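Local coordinates for protein alpha-fucosidase GH29 (Fusarium graminearum, PDB 4PSR) that probably hydrolyses alpha-L-fucosidic bonds, as a glycoside hydrolase family 29 enzyme, releasing L-fucose from the carbohydrate of glycoproteins, at residues A[101-106]-A[153-158]; A[443-448]-A[489-494]; A[459-464]-A[471-476]. All coordinates share one frame; numbering follows the deposited sequence.

Contact 1 (A[101-106]-A[153-158])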
loop_
_atom_site.group_PDB
_atom_site.type_symbol
_atom_site.label_atom_id
_atom_site.label_comp_id
_atom_site.label_asym_id
_atom_site.label_seq_id
_atom_site.Cartn_x
_atom_site.Cartn_y
_atom_site.Cartn_z
ATOM N N GLY A 101 -5.383 30.441 14.101
ATOM C CA GLY A 101 -4.522 30.032 12.998
ATOM C C GLY A 101 -5.243 29.311 11.865
ATOM O O GLY A 101 -6.476 29.345 11.760
ATOM N N GLU A 102 -4.458 28.657 11.007
ATOM C CA GLU A 102 -4.957 28.033 9.783
ATOM C C GLU A 102 -4.960 26.506 9.858
ATOM O O GLU A 102 -5.535 25.856 8.989
ATOM C CB GLU A 102 -4.071 28.427 8.595
ATOM C CG GLU A 102 -3.938 29.927 8.353
ATOM C CD GLU A 102 -5.133 30.512 7.639
ATOM O OE1 GLU A 102 -4.961 31.006 6.503
ATOM O OE2 GLU A 102 -6.242 30.482 8.213
ATOM N N PHE A 103 -4.327 25.936 10.877
ATOM C CA PHE A 103 -4.241 24.489 11.006
ATOM C C PHE A 103 -5.525 23.938 11.650
ATOM O O PHE A 103 -5.781 24.160 12.837
ATOM C CB PHE A 103 -2.973 24.124 11.801
ATOM C CG PHE A 103 -2.847 22.655 12.153
ATOM C CD1 PHE A 103 -3.069 21.661 11.217
ATOM C CD2 PHE A 103 -2.435 22.283 13.419
ATOM C CE1 PHE A 103 -2.925 20.328 11.594
ATOM C CE2 PHE A 103 -2.294 20.970 13.767
ATOM C CZ PHE A 103 -2.532 19.989 12.861
ATOM N N ASP A 104 -6.298 23.194 10.865
ATOM C CA ASP A 104 -7.595 22.676 11.305
ATOM C C ASP A 104 -7.590 21.147 11.181
ATOM O O ASP A 104 -8.113 20.582 10.220
ATOM C CB ASP A 104 -8.705 23.268 10.449
ATOM C CG ASP A 104 -10.106 23.014 11.008
ATOM O OD1 ASP A 104 -10.297 22.142 11.884
ATOM O OD2 ASP A 104 -11.037 23.690 10.488
ATOM N N PRO A 105 -6.944 20.467 12.136
ATOM C CA PRO A 105 -6.846 19.017 11.989
ATOM C C PRO A 105 -8.212 18.310 11.984
ATOM O O PRO A 105 -8.373 17.312 11.290
ATOM C CB PRO A 105 -5.980 18.600 13.178
ATOM C CG PRO A 105 -6.103 19.697 14.144
ATOM C CD PRO A 105 -6.225 20.943 13.328
ATOM N N GLU A 106 -9.201 18.804 12.722
ATOM C CA GLU A 106 -10.516 18.165 12.699
ATOM C C GLU A 106 -11.133 18.205 11.301
ATOM O O GLU A 106 -11.644 17.191 10.822
ATOM C CB GLU A 106 -11.464 18.782 13.715
ATOM C CG GLU A 106 -12.724 17.973 13.790
ATOM C CD GLU A 106 -13.414 18.076 15.117
ATOM O OE1 GLU A 106 -13.027 18.949 15.929
ATOM O OE2 GLU A 106 -14.344 17.272 15.334
ATOM N N LYS A 153 -0.470 12.751 18.682
ATOM C CA LYS A 153 -1.593 12.434 19.567
ATOM C C LYS A 153 -2.880 13.128 19.106
ATOM O O LYS A 153 -3.942 12.507 19.127
ATOM C CB LYS A 153 -1.259 12.758 21.021
ATOM C CG LYS A 153 -2.243 12.203 22.048
ATOM C CD LYS A 153 -2.223 10.676 22.184
ATOM C CE LYS A 153 -3.008 10.266 23.423
ATOM N NZ LYS A 153 -3.287 8.822 23.539
ATOM N N LEU A 154 -2.773 14.380 18.662
ATOM C CA LEU A 154 -3.922 15.131 18.124
ATOM C C LEU A 154 -4.519 14.355 16.928
ATOM O O LEU A 154 -5.739 14.145 16.836
ATOM C CB LEU A 154 -3.410 16.494 17.618
ATOM C CG LEU A 154 -4.049 17.873 17.663
ATOM C CD1 LEU A 154 -5.004 18.097 18.803
ATOM C CD2 LEU A 154 -2.879 18.848 17.768
ATOM N N TRP A 155 -3.676 13.941 15.987
ATOM C CA TRP A 155 -4.168 13.191 14.845
ATOM C C TRP A 155 -4.795 11.876 15.267
ATOM O O TRP A 155 -5.878 11.518 14.784
ATOM C CB TRP A 155 -3.059 12.879 13.854
ATOM C CG TRP A 155 -2.477 14.032 13.056
ATOM C CD1 TRP A 155 -1.168 14.394 13.028
ATOM C CD2 TRP A 155 -3.160 14.923 12.165
ATOM N NE1 TRP A 155 -0.993 15.446 12.180
ATOM C CE2 TRP A 155 -2.203 15.813 11.656
ATOM C CE3 TRP A 155 -4.484 15.072 11.770
ATOM C CZ2 TRP A 155 -2.517 16.801 10.716
ATOM C CZ3 TRP A 155 -4.800 16.067 10.852
ATOM C CH2 TRP A 155 -3.818 16.925 10.346
ATOM N N ALA A 156 -4.119 11.161 16.164
ATOM C CA ALA A 156 -4.600 9.846 16.559
ATOM C C ALA A 156 -5.959 9.939 17.224
ATOM O O ALA A 156 -6.858 9.158 16.926
ATOM C CB ALA A 156 -3.605 9.168 17.502
ATOM N N ASP A 157 -6.109 10.897 18.140
ATOM C CA ASP A 157 -7.397 11.061 18.824
ATOM C C ASP A 157 -8.521 11.362 17.832
ATOM O O ASP A 157 -9.620 10.803 17.925
ATOM C CB ASP A 157 -7.309 12.145 19.890
ATOM C CG ASP A 157 -6.491 11.727 21.115
ATOM O OD1 ASP A 157 -6.086 10.547 21.250
ATOM O OD2 ASP A 157 -6.241 12.603 21.971
ATOM N N LEU A 158 -8.233 12.204 16.855
ATOM C CA LEU A 158 -9.227 12.514 15.821
ATOM C C LEU A 158 -9.572 11.345 14.926
ATOM O O LEU A 158 -10.746 11.166 14.580
ATOM C CB LEU A 158 -8.827 13.736 14.979
ATOM C CG LEU A 158 -8.840 15.066 15.743
ATOM C CD1 LEU A 158 -8.145 16.167 14.963
ATOM C CD2 LEU A 158 -10.268 15.481 16.030
#

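Contact 2 (A[443-448]-A[489-494])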
loop_
_atom_site.group_PDB
_atom_site.type_symbol
_atom_site.label_atom_id
_atom_site.label_comp_id
_atom_site.label_asym_id
_atom_site.label_seq_id
_atom_site.Cartn_x
_atom_site.Cartn_y
_atom_site.Cartn_z
ATOM N N GLU A 443 -23.736 -22.119 -17.111
ATOM C CA GLU A 443 -25.045 -22.640 -16.705
ATOM C C GLU A 443 -25.436 -22.071 -15.346
ATOM O O GLU A 443 -26.593 -21.801 -15.085
ATOM C CB GLU A 443 -25.041 -24.173 -16.640
ATOM C CG GLU A 443 -24.146 -24.750 -15.548
ATOM C CD GLU A 443 -24.096 -26.268 -15.560
ATOM O OE1 GLU A 443 -24.994 -26.896 -16.164
ATOM O OE2 GLU A 443 -23.153 -26.832 -14.964
ATOM N N SER A 444 -24.436 -21.854 -14.491
ATOM C CA SER A 444 -24.695 -21.402 -13.130
ATOM C C SER A 444 -24.776 -19.883 -12.979
ATOM O O SER A 444 -24.981 -19.390 -11.871
ATOM C CB SER A 444 -23.621 -21.924 -12.179
ATOM O OG SER A 444 -22.393 -21.257 -12.397
ATOM N N LEU A 445 -24.620 -19.144 -14.077
ATOM C CA LEU A 445 -24.783 -17.692 -14.011
ATOM C C LEU A 445 -26.248 -17.249 -13.875
ATOM O O LEU A 445 -26.995 -17.238 -14.849
ATOM C CB LEU A 445 -24.117 -17.007 -15.212
ATOM C CG LEU A 445 -24.205 -15.475 -15.221
ATOM C CD1 LEU A 445 -23.558 -14.863 -13.987
ATOM C CD2 LEU A 445 -23.561 -14.944 -16.481
ATOM N N LYS A 446 -26.610 -16.817 -12.672
ATOM C CA LYS A 446 -27.995 -16.527 -12.300
ATOM C C LYS A 446 -28.484 -15.132 -12.596
ATOM O O LYS A 446 -29.663 -14.928 -12.884
ATOM C CB LYS A 446 -28.163 -16.643 -10.801
ATOM C CG LYS A 446 -28.229 -18.028 -10.249
ATOM C CD LYS A 446 -29.112 -18.028 -9.016
ATOM C CE LYS A 446 -28.899 -16.822 -8.068
ATOM N NZ LYS A 446 -28.715 -17.284 -6.674
ATOM N N SER A 447 -27.610 -14.144 -12.413
ATOM C CA SER A 447 -27.994 -12.769 -12.628
ATOM C C SER A 447 -26.760 -11.948 -12.962
ATOM O O SER A 447 -25.652 -12.250 -12.503
ATOM C CB SER A 447 -28.703 -12.173 -11.407
ATOM O OG SER A 447 -27.916 -12.248 -10.234
ATOM N N VAL A 448 -26.969 -10.934 -13.787
ATOM C CA VAL A 448 -25.958 -9.947 -14.132
ATOM C C VAL A 448 -26.635 -8.602 -13.902
ATOM O O VAL A 448 -27.695 -8.329 -14.467
ATOM C CB VAL A 448 -25.523 -10.084 -15.613
ATOM C CG1 VAL A 448 -24.493 -8.997 -15.976
ATOM C CG2 VAL A 448 -25.012 -11.494 -15.910
ATOM N N LEU A 489 -22.013 -10.158 -10.976
ATOM C CA LEU A 489 -22.391 -11.448 -11.569
ATOM C C LEU A 489 -22.555 -12.458 -10.455
ATOM O O LEU A 489 -21.622 -12.754 -9.735
ATOM C CB LEU A 489 -21.333 -11.938 -12.562
ATOM C CG LEU A 489 -21.256 -11.319 -13.969
ATOM C CD1 LEU A 489 -20.952 -9.847 -13.904
ATOM C CD2 LEU A 489 -20.199 -11.997 -14.786
ATOM N N THR A 490 -23.767 -12.978 -10.291
ATOM C CA THR A 490 -24.054 -13.943 -9.236
ATOM C C THR A 490 -24.186 -15.335 -9.818
ATOM O O THR A 490 -24.904 -15.543 -10.808
ATOM C CB THR A 490 -25.331 -13.564 -8.488
ATOM O OG1 THR A 490 -25.222 -12.243 -7.932
ATOM C CG2 THR A 490 -25.607 -14.574 -7.367
ATOM N N PHE A 491 -23.488 -16.277 -9.207
ATOM C CA PHE A 491 -23.456 -17.644 -9.669
ATOM C C PHE A 491 -24.087 -18.540 -8.610
ATOM O O PHE A 491 -24.040 -18.239 -7.417
ATOM C CB PHE A 491 -22.015 -18.091 -9.911
ATOM C CG PHE A 491 -21.346 -17.410 -11.061
ATOM C CD1 PHE A 491 -21.409 -17.949 -12.329
ATOM C CD2 PHE A 491 -20.638 -16.220 -10.879
ATOM C CE1 PHE A 491 -20.777 -17.327 -13.406
ATOM C CE2 PHE A 491 -20.003 -15.611 -11.942
ATOM C CZ PHE A 491 -20.079 -16.147 -13.203
ATOM N N ASP A 492 -24.752 -19.615 -9.034
ATOM C CA ASP A 492 -25.145 -20.639 -8.069
ATOM C C ASP A 492 -23.972 -21.532 -7.825
ATOM O O ASP A 492 -23.335 -22.022 -8.768
ATOM C CB ASP A 492 -26.284 -21.514 -8.558
ATOM C CG ASP A 492 -27.688 -20.902 -8.235
ATOM O OD1 ASP A 492 -27.808 -20.327 -7.126
ATOM O OD2 ASP A 492 -28.596 -21.018 -9.057
ATOM N N GLY A 493 -23.669 -21.726 -6.553
ATOM C CA GLY A 493 -22.633 -22.651 -6.128
ATOM C C GLY A 493 -21.171 -22.378 -6.480
ATOM O O GLY A 493 -20.352 -23.300 -6.476
ATOM N N GLY A 494 -20.834 -21.135 -6.802
ATOM C CA GLY A 494 -19.442 -20.736 -6.903
ATOM C C GLY A 494 -19.031 -20.237 -8.272
ATOM O O GLY A 494 -19.540 -20.696 -9.296
HETATM O O HOH W 1 -20.350 -22.641 -11.154
HETATM O O HOH W 2 -25.989 -10.242 -9.850
#

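Contact 3 (A[459-464]-A[471-476])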
loop_
_atom_site.group_PDB
_atom_site.type_symbol
_atom_site.label_atom_id
_atom_site.label_comp_id
_atom_site.label_asym_id
_atom_site.label_seq_id
_atom_site.Cartn_x
_atom_site.Cartn_y
_atom_site.Cartn_z
ATOM N N VAL A 459 -29.530 -2.405 -11.464
ATOM C CA VAL A 459 -30.279 -2.343 -12.711
ATOM C C VAL A 459 -29.936 -3.615 -13.469
ATOM O O VAL A 459 -28.789 -3.844 -13.801
ATOM C CB VAL A 459 -29.931 -1.079 -13.507
ATOM C CG1 VAL A 459 -30.725 -1.021 -14.809
ATOM C CG2 VAL A 459 -30.201 0.172 -12.671
ATOM N N LYS A 460 -30.925 -4.481 -13.688
ATOM C CA LYS A 460 -30.700 -5.737 -14.377
ATOM C C LYS A 460 -30.158 -5.540 -15.792
ATOM O O LYS A 460 -30.553 -4.626 -16.506
ATOM C CB LYS A 460 -31.988 -6.588 -14.418
ATOM C CG LYS A 460 -31.848 -7.870 -15.237
ATOM C CD LYS A 460 -33.044 -8.792 -15.088
ATOM C CE LYS A 460 -33.010 -9.915 -16.129
ATOM N NZ LYS A 460 -34.103 -10.921 -15.961
ATOM N N VAL A 461 -29.197 -6.394 -16.133
ATOM C CA VAL A 461 -28.673 -6.574 -17.475
ATOM C C VAL A 461 -29.400 -7.776 -18.082
ATOM O O VAL A 461 -29.339 -8.889 -17.550
ATOM C CB VAL A 461 -27.157 -6.894 -17.433
ATOM C CG1 VAL A 461 -26.637 -7.205 -18.809
ATOM C CG2 VAL A 461 -26.363 -5.741 -16.818
ATOM N N SER A 462 -30.087 -7.560 -19.197
ATOM C CA SER A 462 -30.915 -8.612 -19.782
ATOM C C SER A 462 -30.204 -9.433 -20.848
ATOM O O SER A 462 -30.400 -10.647 -20.921
ATOM C CB SER A 462 -32.183 -8.005 -20.387
ATOM O OG SER A 462 -32.980 -7.383 -19.391
ATOM N N GLU A 463 -29.393 -8.778 -21.677
ATOM C CA GLU A 463 -28.799 -9.440 -22.829
ATOM C C GLU A 463 -27.319 -9.733 -22.609
ATOM O O GLU A 463 -26.543 -8.828 -22.303
ATOM C CB GLU A 463 -28.942 -8.581 -24.085
ATOM C CG GLU A 463 -30.271 -7.864 -24.242
ATOM C CD GLU A 463 -30.276 -6.928 -25.442
ATOM O OE1 GLU A 463 -29.495 -7.172 -26.388
ATOM O OE2 GLU A 463 -31.049 -5.945 -25.434
ATOM N N TRP A 464 -26.957 -11.005 -22.740
ATOM C CA TRP A 464 -25.559 -11.440 -22.778
ATOM C C TRP A 464 -25.418 -12.776 -23.516
ATOM O O TRP A 464 -26.310 -13.624 -23.451
ATOM C CB TRP A 464 -24.943 -11.521 -21.367
ATOM C CG TRP A 464 -25.644 -12.434 -20.382
ATOM C CD1 TRP A 464 -26.547 -12.066 -19.424
ATOM C CD2 TRP A 464 -25.470 -13.854 -20.240
ATOM N NE1 TRP A 464 -26.954 -13.166 -18.706
ATOM C CE2 TRP A 464 -26.303 -14.274 -19.183
ATOM C CE3 TRP A 464 -24.690 -14.812 -20.902
ATOM C CZ2 TRP A 464 -26.388 -15.606 -18.781
ATOM C CZ3 TRP A 464 -24.773 -16.132 -20.497
ATOM C CH2 TRP A 464 -25.616 -16.515 -19.444
ATOM N N LEU A 471 -17.468 -13.546 -22.578
ATOM C CA LEU A 471 -18.839 -13.238 -22.195
ATOM C C LEU A 471 -19.129 -11.801 -22.612
ATOM O O LEU A 471 -18.554 -10.848 -22.068
ATOM C CB LEU A 471 -19.072 -13.416 -20.693
ATOM C CG LEU A 471 -20.368 -12.897 -20.071
ATOM C CD1 LEU A 471 -21.603 -13.506 -20.753
ATOM C CD2 LEU A 471 -20.444 -13.159 -18.561
ATOM N N ASP A 472 -20.029 -11.651 -23.582
ATOM C CA ASP A 472 -20.358 -10.364 -24.163
ATOM C C ASP A 472 -21.643 -9.827 -23.551
ATOM O O ASP A 472 -22.729 -10.338 -23.823
ATOM C CB ASP A 472 -20.490 -10.515 -25.685
ATOM C CG ASP A 472 -19.195 -10.946 -26.336
ATOM O OD1 ASP A 472 -18.154 -10.307 -26.070
ATOM O OD2 ASP A 472 -19.201 -11.931 -27.106
ATOM N N ILE A 473 -21.512 -8.791 -22.728
ATOM C CA ILE A 473 -22.598 -8.238 -21.934
ATOM C C ILE A 473 -23.079 -6.908 -22.529
ATOM O O ILE A 473 -22.300 -5.969 -22.689
ATOM C CB ILE A 473 -22.130 -7.991 -20.485
ATOM C CG1 ILE A 473 -21.613 -9.299 -19.868
ATOM C CG2 ILE A 473 -23.245 -7.394 -19.651
ATOM C CD1 ILE A 473 -20.947 -9.139 -18.466
ATOM N N THR A 474 -24.372 -6.823 -22.826
ATOM C CA THR A 474 -24.981 -5.581 -23.306
ATOM C C THR A 474 -25.506 -4.760 -22.143
ATOM O O THR A 474 -26.343 -5.214 -21.369
ATOM C CB THR A 474 -26.132 -5.891 -24.263
ATOM O OG1 THR A 474 -25.599 -6.565 -25.405
ATOM C CG2 THR A 474 -26.825 -4.615 -24.716
ATOM N N LEU A 475 -25.013 -3.537 -22.010
ATOM C CA LEU A 475 -25.346 -2.731 -20.846
ATOM C C LEU A 475 -26.743 -2.124 -20.941
ATOM O O LEU A 475 -27.205 -1.817 -22.041
ATOM C CB LEU A 475 -24.316 -1.613 -20.674
ATOM C CG LEU A 475 -22.889 -2.085 -20.356
ATOM C CD1 LEU A 475 -21.943 -0.899 -20.418
ATOM C CD2 LEU A 475 -22.838 -2.736 -18.983
ATOM N N PRO A 476 -27.397 -1.922 -19.781
ATOM C CA PRO A 476 -28.636 -1.136 -19.727
ATOM C C PRO A 476 -28.310 0.341 -19.850
ATOM O O PRO A 476 -27.161 0.721 -20.140
ATOM C CB PRO A 476 -29.207 -1.472 -18.340
ATOM C CG PRO A 476 -27.973 -1.746 -17.490
ATOM C CD PRO A 476 -27.005 -2.421 -18.448
HETATM O O HOH W 3 -28.946 -5.850 -21.178
#

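Contact 1 (A[101-106]-A[153-158])
Leu-158 N donates to Leu-154 O at 3.2 Å, a backbone bond that sets these two leucines one helical turn apart on the side of helix 151-161 facing Pro-105. Across the contact there is no hydrogen bond; the junction is apolar. Pro-105 is its centre: CB lies 3.6 Å from Trp-155 CZ3 and 3.7 Å from Leu-158 CD1, so the ring is wedged between indole and leucine, whereas Leu-154 CG stays at a looser 4.5 Å from Pro-105 CG. The same Leu-158 methyl reaches the backbone, with CD1 3.6 Å from Glu-106 N. Phe-103 turns an edge toward the face of the Trp-155 six-membered ring, an offset edge-to-face pair with planes at 69° and centroids 5.6 Å apart. Its CG stands opposite the backbone N (chi1 173°), which carries the ring out to the indole, and Pro-105 CD covers one phenyl face at 3.6 Å above the plane. Asp-104 is the N-cap of helix 105-114, its OD1 accepting from Ala-107 N. Two neighbouring outer helices of the TIM barrel are thus joined at the start of the first; Trp-155 also packs on Ile-108 and Ile-109 and meets Trp-33 of barrel strand 29-33, while helix 200-218 touches Ala-156 through Val-218.

Contact 2 (A[443-448]-A[489-494])
This is an antiparallel strand pairing inside the larger sheet of the C-terminal domain, where strand 445-451 lies between strands 485-491 and 458-460. The short axes run at 160° to each other, 4.7 Å apart. Leu-445 with Phe-491 and Val-448 with Leu-489 are non-hydrogen-bonded pairs, and between them Ser-447 with Thr-490 is a hydrogen-bonded one, Thr-490 N reaching Ser-447 O at 3.0 Å. Thr-490 O has two donors: Lys-446 N at 2.8 Å, nearly in line with the carbonyl bond, and Ser-447 N by a weak bond of 3.4 Å. Past the bulge, Asp-492 N binds Ser-444 O at 2.9 Å in the carbonyl plane.

On the buried face, Leu-445 makes a CH-pi contact: CD1 stands 3.9 Å from the Phe-491 ring centroid and 18° off its normal. A chi1 of -179°, placing CG opposite the backbone N, swings that methyl over the ring, while Ser-444 OG sits at the ring edge. At the end of the pairing, Lys-446 NZ approaches Asp-492 OD1 from above the carboxylate plane, a 3.2 Å salt bridge doubtful in detail because Asp-492 has two conformers. On the other face a water links Ser-447 OG with Thr-490 OG1; another joins Ser-444 OG to Gly-494 O. With two successive residues, Lys-446 and Ser-447, facing the single Thr-490, the geometry is that of a classic beta bulge.

Contact 3 (A[459-464]-A[471-476])
Leu-471 CD1 comes obliquely to the indole of Trp-464, nearest to CE3 at 3.4 Å; the tryptophan has two conformers, so the shortness of this approach is doubtful. Leu-445 and Val-448 of strand 445-451 also touch this indole. The motif is a beta-hairpin, strand 464-466 returning as strand 471-474, and it belongs to a small three-stranded antiparallel sheet completed by strand 428-431. Trp-464 and Ile-473 form a non-hydrogen-bonded pair of it, with CA atoms 4.4 Å apart, and the pairing is reinforced by a CA-H...O contact from Trp-464 CA to Asp-472 O at 3.2 Å. A chi1 of 58° places CG of Trp-464 between its own backbone N and carbonyl carbon, turning the ring away from Ile-473.

Before the hairpin, residues 459-463 leave the edge of the larger sheet and cross to the smaller one, and Val-461 packs into the junction. This buried residue uses both branches: CG1 packs against Ile-473 CG2 at 3.5 Å, roughly at right angles to it, and CG2 rests 3.8 Å from Pro-476 CD. Val-461 is itself held to strand 445-451 by backbone bonding to Val-448. Farther out, Val-459 CG1 touches Pro-476 CB at 3.9 Å, near the surface. Asp-472 points its carboxylate elsewhere, OD1 bonding Ser-430 OG and OD2 bonding Ser-467 OG.

Glu-463 and Thr-474 show where direct pairing gives way. One link is an ordinary bond, Thr-474 N to Glu-463 O at 3.0 Å, with an angle of 161° at the hydrogen; in the second, a water is inserted, accepting from Glu-463 N and donating to Thr-474 O at 2.7 Å.

Overall arrangement
Along the chain contact 1 comes first and stands apart: its centre is 48 Å from that of contact 2 and 47 Å from that of contact 3, with nearest atoms about 35 and 34 Å away. It joins outer helices of the TIM-barrel domain, whose residues surround the bound L-fucose, whereas the other two lie in the beta-rich C-terminal domain. There the centres are 14 Å apart, and both segments of contact 3 fall between those of contact 2. Strand 445-451 links them, Val-448 O to Val-461 N being a probable hydrogen bond at 3.0 Å. Leu-489 also packs on Leu-471, so contacts 2 and 3 together tie this domain's two sheets, as expected of a beta-sandwich, separately from the barrel packing.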